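Local coordinates for protein GDP-6-deoxy-D-mannose reductase (Pseudomonas aeruginosa, PDB 6X3B) that binds NADPH and probably reduces GDP-4-dehydro-6-deoxy-D-mannose to GDP-rhamnose for bacterial O-antigen synthesis, at residues A[215-220]-A[254-259]; A[132-137]-A[284-289]. All coordinates share one frame; numbering follows the deposited sequence. Where two conformers were deposited one is given.

Overall arrangement
Both contacts have centres about 20 Å from the centre of the chain, and their own centres are 14 Å apart. Contact 1 has a buried apolar middle and a salt bridge at its solvent-side edge, and joins the loop leading into strand 219-224 to the start of helix 255-266. Contact 2 is a surface contact between two loops, 132-137 and 284-289, and is mainly polar, built from a glutamine amide, ordered water and arginine side chains, with one apolar side chain, Leu137, laid against the arginines. Segments 215-220 and 284-289 also meet directly: Asp215 OD2 and Arg285 NH1 form a salt bridge of 2.6 Å. Segment 284-289 thus connects the two contacts.

Contact 1: A[215-220]-A[254-259]; sequences DIDVSR and KIRELI
Ile216 packs against the start of helix 255-266, its CB 3.8 Å from CG2 of Ile255 and its CG2 4.1 Å from CD1 of Ile259, one turn on. Ile255 uses its CG2 branch for Ile216 and CG1 for CG2 of Val218, which lies alongside. Ile192 of helix 191-203 and Ile272 of strand 271-274 extend this apolar cluster. With CG1 of Ile216 set between its backbone N and carbonyl carbon (chi1 65°), CD1 sits over the centre of the Arg256 guanidinium, 3.6 Å from CZ. Ile255 N donates to Val218 O at 3.0 Å, just beyond the Ser219-Lys254 bridge, where strand 252-254, antiparallel to 219-224 in the Rossmann-type sheet, runs into its helix through N-cap Lys254. At the polar edge Arg256 grips Asp217 side-on: Arg256 NE reaches the syn lone pair of Asp217 OD1 at 2.9 Å and Arg256 NH2 meets Asp217 OD2 at 3.2 Å, both nearly straight, the carboxylate plane turned only 25° from the guanidinium. An Asx turn, Asp217 N to Asp215 OD1, shapes the loop carrying Asp217. The two-nitrogen grip fixes the guanidinium's rotation while Ile216 packs on one face, so the salt bridge closes the edge of a hydrophobic loop-helix joint.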
ATOM      1  N   ASP A 215     -28.486   6.684   6.848  1.00 48.29           N
ATOM      2  CA  ASP A 215     -28.592   7.259   5.510  1.00 45.85           C
ATOM      3  C   ASP A 215     -28.722   6.121   4.503  1.00 43.93           C
ATOM      4  O   ASP A 215     -27.777   5.354   4.299  1.00 46.15           O
ATOM      5  CB  ASP A 215     -27.386   8.140   5.193  1.00 49.17           C
ATOM      6  CG  ASP A 215     -27.640   9.081   4.024  1.00 47.01           C
ATOM      7  OD1 ASP A 215     -28.710   8.987   3.374  1.00 42.39           O
ATOM      8  OD2 ASP A 215     -26.767   9.924   3.751  1.00 53.01           O
ATOM      9  N   ILE A 216     -29.902   6.000   3.894  1.00 40.98           N
ATOM     10  CA  ILE A 216     -30.169   5.012   2.856  1.00 39.18           C
ATOM     11  C   ILE A 216     -30.352   5.652   1.498  1.00 35.67           C
ATOM     12  O   ILE A 216     -30.639   4.947   0.522  1.00 34.93           O
ATOM     13  CB  ILE A 216     -31.395   4.145   3.202  1.00 36.92           C
ATOM     14  CG1 ILE A 216     -32.666   5.003   3.222  1.00 35.54           C
ATOM     15  CG2 ILE A 216     -31.172   3.398   4.509  1.00 38.02           C
ATOM     16  CD1 ILE A 216     -33.962   4.195   3.335  1.00 31.83           C
ATOM     17  N   ASP A 217     -30.212   6.965   1.400  1.00 40.47           N
ATOM     18  CA  ASP A 217     -30.331   7.635   0.110  1.00 43.45           C
ATOM     19  C   ASP A 217     -28.964   7.785  -0.546  1.00 45.26           C
ATOM     20  O   ASP A 217     -28.538   8.861  -0.956  1.00 44.11           O
ATOM     21  CB  ASP A 217     -31.039   8.971   0.297  1.00 47.39           C
ATOM     22  CG  ASP A 217     -32.491   8.791   0.727  1.00 46.87           C
ATOM     23  OD1 ASP A 217     -33.227   8.045   0.042  1.00 52.62           O
ATOM     24  OD2 ASP A 217     -32.890   9.350   1.767  1.00 47.66           O
ATOM     25  N   VAL A 218     -28.252   6.660  -0.608  1.00 32.68           N
ATOM     26  CA  VAL A 218     -26.989   6.541  -1.315  1.00 33.03           C
ATOM     27  C   VAL A 218     -27.119   5.361  -2.268  1.00 30.46           C
ATOM     28  O   VAL A 218     -27.975   4.489  -2.097  1.00 27.52           O
ATOM     29  CB  VAL A 218     -25.796   6.345  -0.353  1.00 34.08           C
ATOM     30  CG1 VAL A 218     -25.739   7.491   0.652  1.00 40.68           C
ATOM     31  CG2 VAL A 218     -25.890   5.014   0.372  1.00 31.65           C
ATOM     32  N   SER A 219     -26.279   5.346  -3.294  1.00 24.22           N
ATOM     33  CA  SER A 219     -26.266   4.232  -4.234  1.00 26.34           C
ATOM     34  C   SER A 219     -24.932   3.498  -4.145  1.00 26.44           C
ATOM     35  O   SER A 219     -23.892   4.107  -3.880  1.00 24.86           O
ATOM     36  CB  SER A 219     -26.513   4.727  -5.664  1.00 30.37           C
ATOM     37  OG  SER A 219     -25.341   5.325  -6.194  1.00 39.93           O
ATOM     38  N   ARG A 220     -24.957   2.181  -4.374  1.00 22.38           N
ATOM     39  CA  ARG A 220     -23.741   1.389  -4.345  1.00 19.82           C
ATOM     40  C   ARG A 220     -23.793   0.363  -5.475  1.00 20.95           C
ATOM     41  O   ARG A 220     -24.842   0.100  -6.061  1.00 25.02           O
ATOM     42  CB  ARG A 220     -23.538   0.689  -2.987  1.00 23.69           C
ATOM     43  CG  ARG A 220     -23.287   1.636  -1.797  1.00 26.57           C
ATOM     44  CD  ARG A 220     -21.899   2.272  -1.883  1.00 27.87           C
ATOM     45  NE  ARG A 220     -21.568   3.078  -0.699  1.00 29.28           N
ATOM     46  CZ  ARG A 220     -21.807   4.383  -0.596  1.00 31.06           C
ATOM     47  NH1 ARG A 220     -22.410   5.023  -1.588  1.00 26.51           N
ATOM     48  NH2 ARG A 220     -21.468   5.047   0.505  1.00 33.91           N
ATOM     49  N   LYS A 254     -29.834   2.200  -5.501  1.00 27.04           N
ATOM     50  CA  LYS A 254     -30.170   2.984  -4.317  1.00 27.30           C
ATOM     51  C   LYS A 254     -30.598   2.071  -3.174  1.00 26.11           C
ATOM     52  O   LYS A 254     -31.462   1.203  -3.348  1.00 30.18           O
ATOM     53  CB  LYS A 254     -31.285   3.974  -4.630  1.00 30.67           C
ATOM     54  CG  LYS A 254     -30.903   5.014  -5.657  1.00 34.83           C
ATOM     55  CD  LYS A 254     -32.093   5.882  -6.015  1.00 44.73           C
ATOM     56  CE  LYS A 254     -32.067   6.231  -7.488  1.00 57.23           C
ATOM     57  NZ  LYS A 254     -33.432   6.167  -8.086  1.00 55.15           N
ATOM     58  N   ILE A 255     -29.999   2.273  -1.999  1.00 27.19           N
ATOM     59  CA  ILE A 255     -30.307   1.432  -0.843  1.00 28.23           C
ATOM     60  C   ILE A 255     -31.810   1.386  -0.588  1.00 32.29           C
ATOM     61  O   ILE A 255     -32.377   0.320  -0.308  1.00 29.57           O
ATOM     62  CB  ILE A 255     -29.546   1.933   0.400  1.00 33.79           C
ATOM     63  CG1 ILE A 255     -28.038   1.945   0.152  1.00 38.37           C
ATOM     64  CG2 ILE A 255     -29.899   1.092   1.610  1.00 26.32           C
ATOM     65  CD1 ILE A 255     -27.534   0.765  -0.651  1.00 29.49           C
ATOM     66  N   ARG A 256     -32.479   2.538  -0.693  1.00 32.55           N
ATOM     67  CA  ARG A 256     -33.907   2.601  -0.397  1.00 31.51           C
ATOM     68  C   ARG A 256     -34.718   1.741  -1.360  1.00 33.13           C
ATOM     69  O   ARG A 256     -35.674   1.065  -0.951  1.00 35.18           O
ATOM     70  CB  ARG A 256     -34.384   4.056  -0.447  1.00 33.29           C
ATOM     71  CG  ARG A 256     -35.887   4.201  -0.323  1.00 35.93           C
ATOM     72  CD  ARG A 256     -36.309   5.639  -0.502  1.00 43.36           C
ATOM     73  NE  ARG A 256     -35.659   6.512   0.468  1.00 40.23           N
ATOM     74  CZ  ARG A 256     -36.048   6.661   1.732  1.00 47.42           C
ATOM     75  NH1 ARG A 256     -37.100   5.999   2.193  1.00 40.23           N
ATOM     76  NH2 ARG A 256     -35.386   7.484   2.537  1.00 44.94           N
ATOM     77  N   GLU A 257     -34.358   1.762  -2.647  1.00 30.21           N
ATOM     78  CA  GLU A 257     -35.052   0.933  -3.626  1.00 33.62           C
ATOM     79  C   GLU A 257     -34.808  -0.549  -3.377  1.00 29.45           C
ATOM     80  O   GLU A 257     -35.709  -1.367  -3.579  1.00 33.26           O
ATOM     81  CB  GLU A 257     -34.629   1.320  -5.042  1.00 32.88           C
ATOM     82  CG  GLU A 257     -35.195   2.676  -5.480  1.00 42.08           C
ATOM     83  CD  GLU A 257     -34.753   3.093  -6.877  1.00 45.41           C
ATOM     84  OE1 GLU A 257     -34.228   2.240  -7.623  1.00 46.78           O
ATOM     85  OE2 GLU A 257     -34.933   4.282  -7.223  1.00 51.84           O
ATOM     86  N   LEU A 258     -33.603  -0.923  -2.934  1.00 26.79           N
ATOM     87  CA  LEU A 258     -33.380  -2.316  -2.555  1.00 26.67           C
ATOM     88  C   LEU A 258     -34.245  -2.712  -1.363  1.00 31.61           C
ATOM     89  O   LEU A 258     -34.820  -3.808  -1.347  1.00 25.65           O
ATOM     90  CB  LEU A 258     -31.906  -2.555  -2.244  1.00 25.45           C
ATOM     91  CG  LEU A 258     -30.965  -2.376  -3.425  1.00 27.42           C
ATOM     92  CD1 LEU A 258     -29.526  -2.659  -3.031  1.00 27.89           C
ATOM     93  CD2 LEU A 258     -31.415  -3.328  -4.509  1.00 26.73           C
ATOM     94  N   ILE A 259     -34.349  -1.840  -0.352  1.00 28.03           N
ATOM     95  CA  ILE A 259     -35.202  -2.148   0.800  1.00 29.48           C
ATOM     96  C   ILE A 259     -36.654  -2.312   0.367  1.00 30.34           C
ATOM     97  O   ILE A 259     -37.356  -3.226   0.823  1.00 30.81           O
ATOM     98  CB  ILE A 259     -35.066  -1.067   1.885  1.00 33.19           C
ATOM     99  CG1 ILE A 259     -33.706  -1.157   2.570  1.00 33.95           C
ATOM    100  CG2 ILE A 259     -36.171  -1.212   2.939  1.00 29.58           C
ATOM    101  CD1 ILE A 259     -33.400   0.081   3.429  1.00 33.24           C
TER

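Contact 2: A[132-137]-A[284-289]; sequences VAEAAL and QRRVRG
A mainly polar surface contact between two loops forms where the amide of Gln284 pairs with the backbone of Val132, joining the connection after strand 119-123 of the Rossmann-type, NADPH-binding sheet to the one before helix 292-298. Gln284 OE1 accepts from Val132 N at 2.9 Å, and Gln284 NE2 donates to Val132 O at 2.8 Å, in the carbonyl plane on a lone pair. A bend at chi2 (82°) folds the Gln284 chain back, and NE2 also donates almost straight to Arg286 O at 2.9 Å. Three bonds therefore fix the amide's rotation. Farther along, the Glu134 carboxylate crosses the Arg286 chain, OE2 lying 3.4 Å from CD. The salt bridge from Glu134 OE1 to Arg286 NH1 is long, 3.5 Å, with the planes 70° apart; one water bridges these atoms, and a second donates to Glu134 OE2 (2.9 Å) and accepts from Arg286 N (3.0 Å). Leu137, the one apolar side chain laid against the arginines, rests CD1 against Arg286 CB. Arg286 also bridges to Glu252 of strand 252-254. Backbone bonds link Arg285 and Val287 to Ser219; segment 284-289 thus lies between the start of strand 219-224 and loop 132-137.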
ATOM      1  N   VAL A 132     -14.516   9.146  -4.166  1.00 21.68           N
ATOM      2  CA  VAL A 132     -14.383   9.299  -5.609  1.00 26.48           C
ATOM      3  C   VAL A 132     -15.417  10.318  -6.068  1.00 29.24           C
ATOM      4  O   VAL A 132     -16.589  10.233  -5.686  1.00 26.11           O
ATOM      5  CB  VAL A 132     -14.553   7.960  -6.351  1.00 28.11           C
ATOM      6  CG1 VAL A 132     -14.589   8.191  -7.840  1.00 28.88           C
ATOM      7  CG2 VAL A 132     -13.409   7.008  -6.012  1.00 25.71           C
ATOM      8  N   ALA A 133     -14.978  11.301  -6.849  1.00 30.60           N
ATOM      9  CA  ALA A 133     -15.901  12.315  -7.342  1.00 34.98           C
ATOM     10  C   ALA A 133     -16.875  11.694  -8.332  1.00 30.87           C
ATOM     11  O   ALA A 133     -16.515  10.802  -9.104  1.00 30.79           O
ATOM     12  CB  ALA A 133     -15.137  13.470  -8.001  1.00 33.03           C
ATOM     13  N   GLU A 134     -18.123  12.170  -8.305  1.00 33.97           N
ATOM     14  CA  GLU A 134     -19.126  11.629  -9.218  1.00 38.17           C
ATOM     15  C   GLU A 134     -18.679  11.725 -10.673  1.00 38.48           C
ATOM     16  O   GLU A 134     -18.999  10.844 -11.484  1.00 32.95           O
ATOM     17  CB  GLU A 134     -20.460  12.337  -8.998  1.00 43.07           C
ATOM     18  CG  GLU A 134     -20.988  12.110  -7.600  1.00 44.23           C
ATOM     19  CD  GLU A 134     -22.440  12.516  -7.419  1.00 49.94           C
ATOM     20  OE1 GLU A 134     -23.058  13.050  -8.368  1.00 52.31           O
ATOM     21  OE2 GLU A 134     -22.960  12.288  -6.309  1.00 42.65           O
ATOM     22  N   ALA A 135     -17.899  12.752 -11.009  1.00 35.22           N
ATOM     23  CA  ALA A 135     -17.407  12.901 -12.375  1.00 34.71           C
ATOM     24  C   ALA A 135     -16.391  11.833 -12.752  1.00 37.66           C
ATOM     25  O   ALA A 135     -16.194  11.578 -13.946  1.00 37.59           O
ATOM     26  CB  ALA A 135     -16.798  14.294 -12.562  1.00 37.74           C
ATOM     27  N   ALA A 136     -15.749  11.196 -11.774  1.00 31.15           N
ATOM     28  CA  ALA A 136     -14.831  10.099 -12.040  1.00 25.75           C
ATOM     29  C   ALA A 136     -15.527   8.751 -12.147  1.00 29.88           C
ATOM     30  O   ALA A 136     -14.856   7.751 -12.402  1.00 34.00           O
ATOM     31  CB  ALA A 136     -13.759  10.019 -10.947  1.00 37.20           C
ATOM     32  N   LEU A 137     -16.838   8.690 -11.927  1.00 33.99           N
ATOM     33  CA  LEU A 137     -17.555   7.435 -12.090  1.00 32.41           C
ATOM     34  C   LEU A 137     -17.727   7.127 -13.576  1.00 31.89           C
ATOM     35  O   LEU A 137     -17.876   8.042 -14.392  1.00 29.32           O
ATOM     36  CB  LEU A 137     -18.922   7.509 -11.412  1.00 33.17           C
ATOM     37  CG  LEU A 137     -18.939   7.760  -9.900  1.00 35.22           C
ATOM     38  CD1 LEU A 137     -20.353   7.628  -9.389  1.00 37.18           C
ATOM     39  CD2 LEU A 137     -18.018   6.801  -9.151  1.00 31.94           C
ATOM     40  N   GLN A 284     -19.854   9.431   0.762  1.00 41.43           N
ATOM     41  CA  GLN A 284     -19.882   9.046  -0.646  1.00 39.82           C
ATOM     42  C   GLN A 284     -21.323   8.727  -1.030  1.00 35.04           C
ATOM     43  O   GLN A 284     -21.867   7.703  -0.606  1.00 30.26           O
ATOM     44  CB  GLN A 284     -18.963   7.851  -0.882  1.00 33.98           C
ATOM     45  CG  GLN A 284     -18.883   7.414  -2.329  1.00 28.39           C
ATOM     46  CD  GLN A 284     -17.920   8.242  -3.130  1.00 34.18           C
ATOM     47  OE1 GLN A 284     -16.968   8.795  -2.594  1.00 36.22           O
ATOM     48  NE2 GLN A 284     -18.164   8.341  -4.427  1.00 30.56           N
ATOM     49  N   ARG A 285     -21.937   9.598  -1.839  1.00 29.51           N
ATOM     50  CA  ARG A 285     -23.339   9.410  -2.195  1.00 31.18           C
ATOM     51  C   ARG A 285     -23.539   8.328  -3.249  1.00 30.52           C
ATOM     52  O   ARG A 285     -24.575   7.653  -3.244  1.00 33.15           O
ATOM     53  CB  ARG A 285     -23.952  10.707  -2.718  1.00 38.55           C
ATOM     54  CG  ARG A 285     -23.659  11.945  -1.894  1.00 45.80           C
ATOM     55  CD  ARG A 285     -24.116  11.766  -0.459  1.00 39.51           C
ATOM     56  NE  ARG A 285     -25.541  11.456  -0.358  1.00 45.54           N
ATOM     57  CZ  ARG A 285     -26.132  11.098   0.777  1.00 45.13           C
ATOM     58  NH1 ARG A 285     -25.407  11.020   1.884  1.00 51.02           N
ATOM     59  NH2 ARG A 285     -27.435  10.827   0.813  1.00 39.85           N
ATOM     60  N   ARG A 286     -22.600   8.172  -4.180  1.00 26.42           N
ATOM     61  CA  ARG A 286     -22.797   7.265  -5.305  1.00 27.39           C
ATOM     62  C   ARG A 286     -21.515   6.507  -5.611  1.00 29.98           C
ATOM     63  O   ARG A 286     -20.436   7.096  -5.668  1.00 25.56           O
ATOM     64  CB  ARG A 286     -23.240   8.025  -6.561  1.00 33.40           C
ATOM     65  CG  ARG A 286     -24.503   8.854  -6.378  1.00 39.13           C
ATOM     66  CD  ARG A 286     -24.741   9.707  -7.601  1.00 34.78           C
ATOM     67  NE  ARG A 286     -24.705   8.891  -8.802  1.00 40.61           N
ATOM     68  CZ  ARG A 286     -24.736   9.377 -10.035  1.00 43.81           C
ATOM     69  NH1 ARG A 286     -24.814  10.688 -10.226  1.00 48.31           N
ATOM     70  NH2 ARG A 286     -24.696   8.552 -11.071  1.00 39.76           N
ATOM     71  N   VAL A 287     -21.642   5.201  -5.836  1.00 28.58           N
ATOM     72  CA  VAL A 287     -20.516   4.367  -6.235  1.00 26.72           C
ATOM     73  C   VAL A 287     -20.971   3.498  -7.391  1.00 28.86           C
ATOM     74  O   VAL A 287     -21.962   2.761  -7.272  1.00 24.20           O
ATOM     75  CB  VAL A 287     -19.973   3.490  -5.092  1.00 23.84           C
ATOM     76  CG1 VAL A 287     -18.822   2.589  -5.619  1.00 22.86           C
ATOM     77  CG2 VAL A 287     -19.495   4.344  -3.921  1.00 24.82           C
ATOM     78  N   ARG A 288     -20.271   3.615  -8.514  1.00 23.37           N
ATOM     79  CA  ARG A 288     -20.440   2.731  -9.661  0.61 29.91           C
ATOM     80  C   ARG A 288     -19.053   2.288 -10.103  1.00 27.83           C
ATOM     81  O   ARG A 288     -18.178   3.128 -10.315  1.00 27.57           O
ATOM     82  CB  ARG A 288     -21.166   3.457 -10.801  0.61 31.83           C
ATOM     83  CG  ARG A 288     -21.898   2.563 -11.768  0.61 31.94           C
ATOM     84  CD  ARG A 288     -22.829   3.391 -12.646  0.61 32.02           C
ATOM     85  NE  ARG A 288     -22.112   4.182 -13.646  0.61 33.23           N
ATOM     86  CZ  ARG A 288     -21.966   5.504 -13.601  0.61 33.14           C
ATOM     87  NH1 ARG A 288     -22.485   6.202 -12.595  0.61 29.30           N
ATOM     88  NH2 ARG A 288     -21.307   6.129 -14.572  0.61 30.87           N
ATOM     89  N   GLY A 289     -18.838   0.981 -10.228  1.00 22.24           N
ATOM     90  CA  GLY A 289     -17.554   0.480 -10.670  1.00 22.46           C
ATOM     91  C   GLY A 289     -17.580   0.131 -12.144  1.00 22.42           C
ATOM     92  O   GLY A 289     -18.630  -0.160 -12.701  1.00 27.17           O
TER
HETATM   93  O   HOH W   1     -21.074  10.713  -4.684  1.00 33.66           O
HETATM   94  O   HOH W   2     -25.893  13.063  -8.222  1.00 56.19           O